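Local coordinates for protein putative metal-dependent hydrolase (PDB 3KL7) that probably acts as a metal-dependent hydrolase of the metallo-beta-lactamase superfamily, holding two zinc ions in its active site, at residues Tyr121-Val127 with Asn146-Phe152; Asp165-Lys170 with Lys195-Phe200; Thr24-Leu30 with Phe152-Val157. All blocks are in the same frame, centred on the assembly; numbering follows the deposited sequence. Where two conformers were deposited one is given.

Contact 1: Tyr121-Val127 with Asn146-Phe152; sequences YMKIEAV and NGYILTF. With GOL (glycerol), chain G.
Six backbone hydrogen bonds join Lys123, Glu125 and Val127 to Thr151, Ile149 and Gly147. They form three antiparallel hydrogen-bonded pairs. The straightest runs from Val127 N to Gly147 O, 171° at the hydrogen. Between these pairs, Ile124 faces Leu150 and Ala126 faces Tyr148 as non-hydrogen-bonded pairs.

One face carries Ile124, Ala126, Tyr148 and Leu150. Ile124 CG2 lies beside Tyr148 CD1 at 3.8 Å and also touches Leu150 CD2. The first two torsions of Met122 are both extended (chi1 -178°, chi2 -177°) and bring CG and SE alongside the Phe152 ring. SE meets Phe152 CE2 at 3.6 Å, oblique to the ring, in a Met-aromatic contact. Near the zinc end, Asn146 ND2 bonds Tyr148 OH at 3.1 Å, with the hydroxyl in its amide plane. Asn146 ND2 also bonds Leu110 O, and Tyr148 OH bonds Ile71 O.

The two strands are neighbours in one of the two mixed sheets of the metallo-beta-lactamase alpha-beta/beta-alpha sandwich. This face looks toward the other sheet, where Tyr148 touches Leu70 and Leu150 touches Leu42.

The opposite face is mixed. Val127 CG1 packs on Ile149 CD1 at 3.9 Å. One water bridges Glu125 OE2 (2.7 Å), Ile149 O and Thr151 OG1. Glu125 OE2 also forms a salt bridge with Arg156. A glycerol, probably from the crystallisation liquor, bonds Thr151 O through its O2.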
loop_
_atom_site.group_PDB
_atom_site.type_symbol
_atom_site.label_atom_id
_atom_site.label_comp_id
_atom_site.label_asym_id
_atom_site.label_seq_id
_atom_site.Cartn_x
_atom_site.Cartn_y
_atom_site.Cartn_z
ATOM N N TYR A 121 -0.605 4.687 -17.675
ATOM C CA TYR A 121 -1.647 5.298 -16.839
ATOM C C TYR A 121 -1.299 5.304 -15.348
ATOM O O TYR A 121 -2.089 5.774 -14.528
ATOM C CB TYR A 121 -3.000 4.586 -17.055
ATOM C CG TYR A 121 -2.994 3.108 -16.753
ATOM C CD1 TYR A 121 -3.146 2.643 -15.444
ATOM C CD2 TYR A 121 -2.865 2.165 -17.777
ATOM C CE1 TYR A 121 -3.145 1.251 -15.151
ATOM C CE2 TYR A 121 -2.864 0.770 -17.499
ATOM C CZ TYR A 121 -3.005 0.330 -16.184
ATOM O OH TYR A 121 -3.002 -1.033 -15.897
HETATM N N MSE A 122 -0.125 4.789 -14.992
HETATM C CA MSE A 122 0.245 4.691 -13.581
HETATM C C MSE A 122 1.735 4.587 -13.396
HETATM O O MSE A 122 2.332 3.537 -13.681
HETATM C CB MSE A 122 -0.418 3.479 -12.930
HETATM C CG MSE A 122 -0.095 3.360 -11.441
HETATM SE SE MSE A 122 -0.830 1.829 -10.622
HETATM C CE MSE A 122 0.353 0.524 -11.362
ATOM N N LYS A 123 2.345 5.677 -12.904
ATOM C CA LYS A 123 3.765 5.692 -12.606
ATOM C C LYS A 123 3.949 5.044 -11.273
ATOM O O LYS A 123 3.145 5.252 -10.370
ATOM C CB LYS A 123 4.304 7.138 -12.581
ATOM C CG LYS A 123 5.761 7.255 -12.135
ATOM C CD LYS A 123 6.307 8.677 -12.316
ATOM C CE LYS A 123 5.760 9.626 -11.245
ATOM N NZ LYS A 123 6.461 10.934 -11.236
ATOM N N ILE A 124 4.997 4.231 -11.145
ATOM C CA ILE A 124 5.312 3.576 -9.871
ATOM C C ILE A 124 6.682 3.994 -9.397
ATOM O O ILE A 124 7.636 3.993 -10.162
ATOM C CB ILE A 124 5.335 2.012 -9.987
ATOM C CG1 ILE A 124 4.110 1.481 -10.720
ATOM C CG2 ILE A 124 5.406 1.393 -8.629
ATOM C CD1 ILE A 124 4.171 -0.050 -10.981
ATOM N N GLU A 125 6.781 4.335 -8.120
ATOM C CA GLU A 125 8.070 4.520 -7.485
ATOM C C GLU A 125 8.146 3.596 -6.286
ATOM O O GLU A 125 7.228 3.536 -5.495
ATOM C CB GLU A 125 8.256 6.001 -7.065
ATOM C CG GLU A 125 8.041 6.977 -8.229
ATOM C CD GLU A 125 7.867 8.410 -7.787
ATOM O OE1 GLU A 125 8.894 9.077 -7.510
ATOM O OE2 GLU A 125 6.692 8.880 -7.740
ATOM N N ALA A 126 9.238 2.854 -6.175
ATOM C CA ALA A 126 9.459 1.998 -5.029
ATOM C C ALA A 126 10.296 2.736 -3.980
ATOM O O ALA A 126 11.377 3.292 -4.276
ATOM C CB ALA A 126 10.157 0.663 -5.450
ATOM N N VAL A 127 9.798 2.739 -2.762
ATOM C CA VAL A 127 10.435 3.438 -1.681
ATOM C C VAL A 127 10.675 2.436 -0.532
ATOM O O VAL A 127 10.106 1.353 -0.532
ATOM C CB VAL A 127 9.568 4.639 -1.212
ATOM C CG1 VAL A 127 9.550 5.757 -2.305
ATOM C CG2 VAL A 127 8.143 4.179 -0.874
ATOM N N ASN A 146 9.439 -3.172 -0.213
ATOM C CA ASN A 146 9.044 -1.917 -0.869
ATOM C C ASN A 146 7.800 -1.343 -0.308
ATOM O O ASN A 146 6.858 -2.060 0.023
ATOM C CB ASN A 146 8.762 -2.158 -2.369
ATOM C CG ASN A 146 9.994 -2.492 -3.159
ATOM O OD1 ASN A 146 11.121 -2.081 -2.814
ATOM N ND2 ASN A 146 9.802 -3.237 -4.234
ATOM N N GLY A 147 7.778 -0.035 -0.207
ATOM C CA GLY A 147 6.524 0.708 -0.285
ATOM C C GLY A 147 6.442 1.188 -1.740
ATOM O O GLY A 147 7.439 1.099 -2.457
ATOM N N TYR A 148 5.261 1.682 -2.168
ATOM C CA TYR A 148 5.059 2.202 -3.550
ATOM C C TYR A 148 4.339 3.531 -3.558
ATOM O O TYR A 148 3.448 3.747 -2.782
ATOM C CB TYR A 148 4.238 1.215 -4.396
ATOM C CG TYR A 148 4.884 -0.102 -4.527
ATOM C CD1 TYR A 148 6.056 -0.246 -5.262
ATOM C CD2 TYR A 148 4.360 -1.221 -3.894
ATOM C CE1 TYR A 148 6.673 -1.467 -5.372
ATOM C CE2 TYR A 148 4.969 -2.431 -3.996
ATOM C CZ TYR A 148 6.136 -2.557 -4.737
ATOM O OH TYR A 148 6.760 -3.785 -4.836
ATOM N N ILE A 149 4.756 4.425 -4.457
ATOM C CA ILE A 149 4.003 5.626 -4.746
ATOM C C ILE A 149 3.450 5.427 -6.145
ATOM O O ILE A 149 4.208 5.209 -7.097
ATOM C CB ILE A 149 4.889 6.920 -4.730
ATOM C CG1 ILE A 149 5.722 7.012 -3.460
ATOM C CG2 ILE A 149 4.028 8.165 -4.876
ATOM C CD1 ILE A 149 6.694 8.203 -3.470
ATOM N N LEU A 150 2.132 5.490 -6.255
ATOM C CA LEU A 150 1.435 5.288 -7.493
ATOM C C LEU A 150 0.869 6.589 -7.912
ATOM O O LEU A 150 0.146 7.227 -7.142
ATOM C CB LEU A 150 0.303 4.287 -7.289
ATOM C CG LEU A 150 0.760 2.986 -6.669
ATOM C CD1 LEU A 150 -0.431 2.073 -6.409
ATOM C CD2 LEU A 150 1.780 2.332 -7.588
ATOM N N THR A 151 1.187 7.015 -9.123
ATOM C CA THR A 151 0.721 8.295 -9.614
ATOM C C THR A 151 -0.257 8.092 -10.781
ATOM O O THR A 151 0.076 7.467 -11.764
ATOM C CB THR A 151 1.906 9.194 -10.057
ATOM O OG1 THR A 151 2.857 9.318 -8.967
ATOM C CG2 THR A 151 1.399 10.594 -10.479
ATOM N N PHE A 152 -1.486 8.601 -10.615
ATOM C CA PHE A 152 -2.498 8.586 -11.660
ATOM C C PHE A 152 -2.824 10.050 -12.021
ATOM O O PHE A 152 -3.414 10.758 -11.222
ATOM C CB PHE A 152 -3.783 7.922 -11.159
ATOM C CG PHE A 152 -3.576 6.596 -10.467
ATOM C CD1 PHE A 152 -3.292 6.541 -9.102
ATOM C CD2 PHE A 152 -3.695 5.410 -11.166
ATOM C CE1 PHE A 152 -3.123 5.309 -8.457
ATOM C CE2 PHE A 152 -3.513 4.172 -10.530
ATOM C CZ PHE A 152 -3.239 4.123 -9.181
HETATM C C1 GOL G . -0.998 9.141 -16.013
HETATM O O1 GOL G . -2.133 8.424 -15.498
HETATM C C2 GOL G . 0.283 8.661 -15.322
HETATM O O2 GOL G . 0.353 9.184 -14.010
HETATM C C3 GOL G . 1.520 9.090 -16.126
HETATM O O3 GOL G . 2.705 8.641 -15.501
HETATM O O HOH W 1 4.643 7.421 -8.642
#

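Contact 2: Asp165-Lys170 with Lys195-Phe200; sequences DIPEMK and KAARMF
Lys195 runs extended from CB and turns only at chi4, -57°. This last bend carries NZ to the carboxylate of Asp165. Met199 is folded in a similar way by chi3, -80°, which swings its CE between Asp165 and Met169.

The salt bridge joins Lys195 NZ to Asp165 OD2 at 2.8 Å. The ammonium comes in on the anti side of the oxygen, 27° out of the carboxylate plane. A water donates to Asp165 O and is weakly bonded to Lys195 NZ.

Next to this pair the packing is mostly apolar, with two backbone carbonyls set against carbon. Met199 CE lies 3.7 Å from Asp165 CB and 3.4 Å from Ile166 O. Met169 reaches across with an extended chain, and its SE rests on Ala196 CB at 3.6 Å. Phe200 CB sits against Met169 O at 3.4 Å. Both methionines are selenomethionines.

The contact packs the loop and 3-10 turn after strand 155-159 onto helix 190-200. Met169 and Ala196 meet over Leu180 of strand 177-181, which both touch. The chemistry implies a mostly apolar interface with one ion pair at its solvent-facing side, whose strength water would probably temper.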
loop_
_atom_site.group_PDB
_atom_site.type_symbol
_atom_site.label_atom_id
_atom_site.label_comp_id
_atom_site.label_asym_id
_atom_site.label_seq_id
_atom_site.Cartn_x
_atom_site.Cartn_y
_atom_site.Cartn_z
ATOM N N ASP A 165 8.281 4.294 11.420
ATOM C CA ASP A 165 8.398 5.713 11.048
ATOM C C ASP A 165 9.815 6.029 10.617
ATOM O O ASP A 165 10.558 6.721 11.317
ATOM C CB ASP A 165 7.969 6.623 12.207
ATOM C CG ASP A 165 8.708 6.304 13.517
ATOM O OD1 ASP A 165 8.900 5.108 13.817
ATOM O OD2 ASP A 165 9.084 7.255 14.241
ATOM N N ILE A 166 10.182 5.539 9.446
ATOM C CA ILE A 166 11.556 5.644 8.970
ATOM C C ILE A 166 11.864 7.063 8.493
ATOM O O ILE A 166 10.949 7.789 8.083
ATOM C CB ILE A 166 11.830 4.620 7.846
ATOM C CG1 ILE A 166 10.870 4.835 6.641
ATOM C CG2 ILE A 166 11.699 3.227 8.380
ATOM C CD1 ILE A 166 11.261 4.037 5.410
ATOM N N PRO A 167 13.165 7.471 8.550
ATOM C CA PRO A 167 13.569 8.849 8.207
ATOM C C PRO A 167 13.374 9.211 6.740
ATOM O O PRO A 167 13.306 10.397 6.403
ATOM C CB PRO A 167 15.073 8.893 8.583
ATOM C CG PRO A 167 15.521 7.509 8.541
ATOM C CD PRO A 167 14.326 6.649 8.951
ATOM N N GLU A 168 13.291 8.204 5.878
ATOM C CA GLU A 168 13.075 8.431 4.466
ATOM C C GLU A 168 11.668 8.951 4.169
ATOM O O GLU A 168 11.393 9.398 3.070
ATOM C CB GLU A 168 13.317 7.146 3.655
ATOM C CG GLU A 168 14.778 6.805 3.437
ATOM C CD GLU A 168 15.315 5.811 4.449
ATOM O OE1 GLU A 168 14.775 5.727 5.585
ATOM O OE2 GLU A 168 16.288 5.107 4.105
HETATM N N MSE A 169 10.779 8.884 5.133
HETATM C CA MSE A 169 9.458 9.421 4.909
HETATM C C MSE A 169 9.492 10.944 4.749
HETATM O O MSE A 169 8.643 11.507 4.103
HETATM C CB MSE A 169 8.490 8.973 5.991
HETATM C CG MSE A 169 7.850 7.648 5.662
HETATM SE SE MSE A 169 6.905 6.998 7.073
HETATM C CE MSE A 169 6.430 5.237 6.406
ATOM N N LYS A 170 10.519 11.596 5.320
ATOM C CA LYS A 170 10.718 13.052 5.108
ATOM C C LYS A 170 10.903 13.367 3.620
ATOM O O LYS A 170 10.655 14.473 3.191
ATOM C CB LYS A 170 11.928 13.571 5.911
ATOM C CG LYS A 170 11.661 13.728 7.435
ATOM C CD LYS A 170 12.944 14.272 8.206
ATOM C CE LYS A 170 14.039 13.165 8.373
ATOM N NZ LYS A 170 15.407 13.740 8.768
ATOM N N LYS A 195 3.641 10.478 13.992
ATOM C CA LYS A 195 4.949 11.030 13.698
ATOM C C LYS A 195 5.291 10.820 12.205
ATOM O O LYS A 195 5.734 11.740 11.533
ATOM C CB LYS A 195 5.997 10.390 14.623
ATOM C CG LYS A 195 7.425 10.785 14.329
ATOM C CD LYS A 195 8.381 10.455 15.528
ATOM C CE LYS A 195 9.896 10.614 15.106
ATOM N NZ LYS A 195 10.280 9.742 13.890
ATOM N N ALA A 196 5.044 9.617 11.696
ATOM C CA ALA A 196 5.245 9.322 10.271
ATOM C C ALA A 196 4.405 10.262 9.387
ATOM O O ALA A 196 4.927 10.902 8.480
ATOM C CB ALA A 196 4.901 7.846 9.973
ATOM N N ALA A 197 3.102 10.335 9.663
ATOM C CA ALA A 197 2.212 11.211 8.930
ATOM C C ALA A 197 2.724 12.678 8.895
ATOM O O ALA A 197 2.691 13.345 7.815
ATOM C CB ALA A 197 0.827 11.159 9.525
ATOM N N ARG A 198 3.193 13.186 10.058
ATOM C CA ARG A 198 3.653 14.583 10.149
ATOM C C ARG A 198 4.962 14.814 9.369
ATOM O O ARG A 198 5.297 15.941 9.021
ATOM C CB ARG A 198 3.804 15.019 11.616
ATOM C CG ARG A 198 2.455 15.241 12.330
ATOM C CD ARG A 198 2.611 15.910 13.717
ATOM N NE ARG A 198 1.335 15.950 14.437
ATOM C CZ ARG A 198 0.511 16.987 14.448
ATOM N NH1 ARG A 198 0.826 18.103 13.797
ATOM N NH2 ARG A 198 -0.623 16.912 15.119
HETATM N N MSE A 199 5.685 13.750 9.086
HETATM C CA MSE A 199 6.926 13.886 8.344
HETATM C C MSE A 199 6.703 14.303 6.861
HETATM O O MSE A 199 7.572 14.918 6.258
HETATM C CB MSE A 199 7.724 12.584 8.407
HETATM C CG MSE A 199 8.521 12.400 9.713
HETATM SE SE MSE A 199 9.750 10.898 9.537
HETATM C CE MSE A 199 8.540 9.448 9.833
ATOM N N PHE A 200 5.548 13.945 6.288
ATOM C CA PHE A 200 5.276 14.267 4.876
ATOM C C PHE A 200 3.867 14.844 4.567
ATOM O O PHE A 200 3.567 15.170 3.413
ATOM C CB PHE A 200 5.594 13.048 3.971
ATOM C CG PHE A 200 4.656 11.875 4.140
ATOM C CD1 PHE A 200 4.753 11.033 5.253
ATOM C CD2 PHE A 200 3.712 11.583 3.166
ATOM C CE1 PHE A 200 3.900 9.943 5.404
ATOM C CE2 PHE A 200 2.851 10.471 3.312
ATOM C CZ PHE A 200 2.957 9.654 4.433
HETATM O O HOH W 2 12.815 8.636 11.944
HETATM O O HOH W 3 8.405 15.599 3.296
#

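Contact 3: Thr24-Leu30 with Phe152-Val157; sequences TKSGKEL and FDGLRV
Two beta turns meet here. The type I turn Thr24-Gly27 links strand 19-23 to strand 29-36. The type I' turn Phe152-Leu155 links strand 146-152 to strand 155-159.

Asp153 ties the turns together. A chi1 of -173° points its carboxylate away from its own N and into the opposing turn. There OD2 accepts three hydrogen bonds. Thr24 OG1 donates to Asp153 OD2 on the anti side. Ser26 N reaches Asp153 OD2 on the syn side at 3.1 Å. Ser26 OG comes to Asp153 OD2 from above the carboxylate plane. Both hydroxyl bonds to Asp153 OD2, from Thr24 OG1 and Ser26 OG, measure 2.5 Å, which is short and probably imprecise. Three donors on one oxygen fix the carboxylate and would probably favour its charged form. Lys25 passes at a slant across Asp153, with CG 3.2 Å from Asp153 O. A water donates to that carbonyl and weakly accepts from Lys25 N.

Away from the turns the contact becomes apolar. Leu30 CD1 sits over the centre of the Phe152 ring in a CH-pi contact, 4.1 Å from the centroid and 12° off the normal. Leu30 CD2 presses tightly on Leu155 CD2 at 3.5 Å and also meets Val157 CG2. Tyr44 of strand 39-44 meets the same phenylalanine ring and touches Thr24 and Asp153.

The hairpin turns of the two sheets thus pack against each other, with apolar side chains between the strands, as in the metallo-beta-lactamase sandwich.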
loop_
_atom_site.group_PDB
_atom_site.type_symbol
_atom_site.label_atom_id
_atom_site.label_comp_id
_atom_site.label_asym_id
_atom_site.label_seq_id
_atom_site.Cartn_x
_atom_site.Cartn_y
_atom_site.Cartn_z
ATOM N N THR A 24 -9.006 13.075 -10.468
ATOM C CA THR A 24 -7.649 13.559 -10.841
ATOM C C THR A 24 -7.794 14.921 -11.548
ATOM O O THR A 24 -8.901 15.389 -11.734
ATOM C CB THR A 24 -6.954 12.581 -11.777
ATOM O OG1 THR A 24 -7.577 12.634 -13.065
ATOM C CG2 THR A 24 -7.018 11.135 -11.226
ATOM N N LYS A 25 -6.678 15.550 -11.947
ATOM C CA LYS A 25 -6.760 16.923 -12.513
ATOM C C LYS A 25 -7.536 17.003 -13.827
ATOM O O LYS A 25 -8.130 18.034 -14.130
ATOM C CB LYS A 25 -5.364 17.596 -12.666
ATOM C CG LYS A 25 -4.249 16.671 -13.062
ATOM C CD LYS A 25 -3.010 17.421 -13.579
ATOM C CE LYS A 25 -1.888 16.423 -13.994
ATOM N NZ LYS A 25 -0.753 17.082 -14.621
ATOM N N SER A 26 -7.543 15.925 -14.607
ATOM C CA SER A 26 -8.223 15.957 -15.900
ATOM C C SER A 26 -9.676 15.469 -15.797
ATOM O O SER A 26 -10.389 15.459 -16.772
ATOM C CB SER A 26 -7.458 15.144 -16.943
ATOM O OG SER A 26 -7.592 13.748 -16.712
ATOM N N GLY A 27 -10.085 15.060 -14.601
ATOM C CA GLY A 27 -11.444 14.645 -14.354
ATOM C C GLY A 27 -11.623 13.144 -14.262
ATOM O O GLY A 27 -12.735 12.663 -14.122
ATOM N N LYS A 28 -10.536 12.398 -14.333
ATOM C CA LYS A 28 -10.636 10.968 -14.301
ATOM C C LYS A 28 -10.824 10.470 -12.847
ATOM O O LYS A 28 -10.446 11.146 -11.891
ATOM C CB LYS A 28 -9.424 10.319 -15.003
ATOM C CG LYS A 28 -9.477 10.462 -16.575
ATOM C CD LYS A 28 -8.403 9.648 -17.280
ATOM C CE LYS A 28 -8.752 9.411 -18.789
ATOM N N GLU A 29 -11.437 9.300 -12.703
ATOM C CA GLU A 29 -11.795 8.798 -11.397
ATOM C C GLU A 29 -10.902 7.637 -10.931
ATOM O O GLU A 29 -10.692 6.655 -11.664
ATOM C CB GLU A 29 -13.261 8.354 -11.391
ATOM C CG GLU A 29 -13.838 8.185 -9.994
ATOM C CD GLU A 29 -15.188 7.504 -9.991
ATOM O OE1 GLU A 29 -15.257 6.313 -10.377
ATOM O OE2 GLU A 29 -16.184 8.155 -9.596
ATOM N N LEU A 30 -10.381 7.761 -9.707
ATOM C CA LEU A 30 -9.701 6.634 -9.016
ATOM C C LEU A 30 -10.548 6.197 -7.830
ATOM O O LEU A 30 -10.846 7.008 -6.956
ATOM C CB LEU A 30 -8.333 7.053 -8.492
ATOM C CG LEU A 30 -7.705 6.041 -7.500
ATOM C CD1 LEU A 30 -7.176 4.792 -8.264
ATOM C CD2 LEU A 30 -6.578 6.697 -6.675
ATOM N N PHE A 152 -1.486 8.601 -10.615
ATOM C CA PHE A 152 -2.498 8.586 -11.660
ATOM C C PHE A 152 -2.824 10.050 -12.021
ATOM O O PHE A 152 -3.414 10.758 -11.222
ATOM C CB PHE A 152 -3.783 7.922 -11.159
ATOM C CG PHE A 152 -3.576 6.596 -10.467
ATOM C CD1 PHE A 152 -3.292 6.541 -9.102
ATOM C CD2 PHE A 152 -3.695 5.410 -11.166
ATOM C CE1 PHE A 152 -3.123 5.309 -8.457
ATOM C CE2 PHE A 152 -3.513 4.172 -10.530
ATOM C CZ PHE A 152 -3.239 4.123 -9.181
ATOM N N ASP A 153 -2.413 10.499 -13.204
ATOM C CA ASP A 153 -2.784 11.832 -13.688
ATOM C C ASP A 153 -2.601 12.894 -12.566
ATOM O O ASP A 153 -3.483 13.694 -12.304
ATOM C CB ASP A 153 -4.251 11.791 -14.177
ATOM C CG ASP A 153 -4.692 13.071 -14.861
ATOM O OD1 ASP A 153 -3.841 13.798 -15.419
ATOM O OD2 ASP A 153 -5.915 13.339 -14.859
ATOM N N GLY A 154 -1.450 12.858 -11.896
ATOM C CA GLY A 154 -1.128 13.849 -10.857
ATOM C C GLY A 154 -1.535 13.453 -9.433
ATOM O O GLY A 154 -1.048 14.031 -8.471
ATOM N N LEU A 155 -2.435 12.479 -9.298
ATOM C CA LEU A 155 -2.877 12.034 -7.977
ATOM C C LEU A 155 -1.896 11.002 -7.467
ATOM O O LEU A 155 -1.750 9.951 -8.071
ATOM C CB LEU A 155 -4.278 11.421 -8.066
ATOM C CG LEU A 155 -4.934 11.053 -6.749
ATOM C CD1 LEU A 155 -5.402 12.281 -6.064
ATOM C CD2 LEU A 155 -6.095 10.124 -7.001
ATOM N N ARG A 156 -1.229 11.309 -6.350
ATOM C CA ARG A 156 -0.181 10.428 -5.790
ATOM C C ARG A 156 -0.659 9.661 -4.571
ATOM O O ARG A 156 -1.063 10.238 -3.588
ATOM C CB ARG A 156 1.090 11.242 -5.461
ATOM C CG ARG A 156 1.800 11.773 -6.740
ATOM C CD ARG A 156 2.807 12.912 -6.490
ATOM N NE ARG A 156 3.890 12.588 -5.546
ATOM C CZ ARG A 156 4.884 11.722 -5.783
ATOM N NH1 ARG A 156 4.938 11.041 -6.908
ATOM N NH2 ARG A 156 5.815 11.530 -4.875
ATOM N N VAL A 157 -0.610 8.347 -4.666
ATOM C CA VAL A 157 -1.094 7.456 -3.603
ATOM C C VAL A 157 0.100 6.694 -3.081
ATOM O O VAL A 157 0.747 5.968 -3.833
ATOM C CB VAL A 157 -2.134 6.449 -4.147
ATOM C CG1 VAL A 157 -2.650 5.527 -3.031
ATOM C CG2 VAL A 157 -3.281 7.186 -4.826
HETATM O O HOH W 4 -4.312 14.960 -10.026
#

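How the contacts relate
Contact 1 is buried, whereas contacts 2 and 3 are only partly so. Contacts 1 and 3 share Phe152 and the sheet that holds strands 146-152 and 155-159. They touch directly: Leu150 O and Val157 N probably form a hydrogen bond, and the Arg156 side chain, from a contact 3 strand, ties back to contact 1. Contact 1 works within one sheet, mainly by backbone bonds. Contact 3 joins the two sheets, using side-chain bonds to one carboxylate and apolar packing. Contact 2 stands apart, its centre about 17 Å from that of contact 1 and 24 Å from that of contact 3. It sets a loop on a helix, with one salt bridge on its solvent side and selenomethionine packing inside.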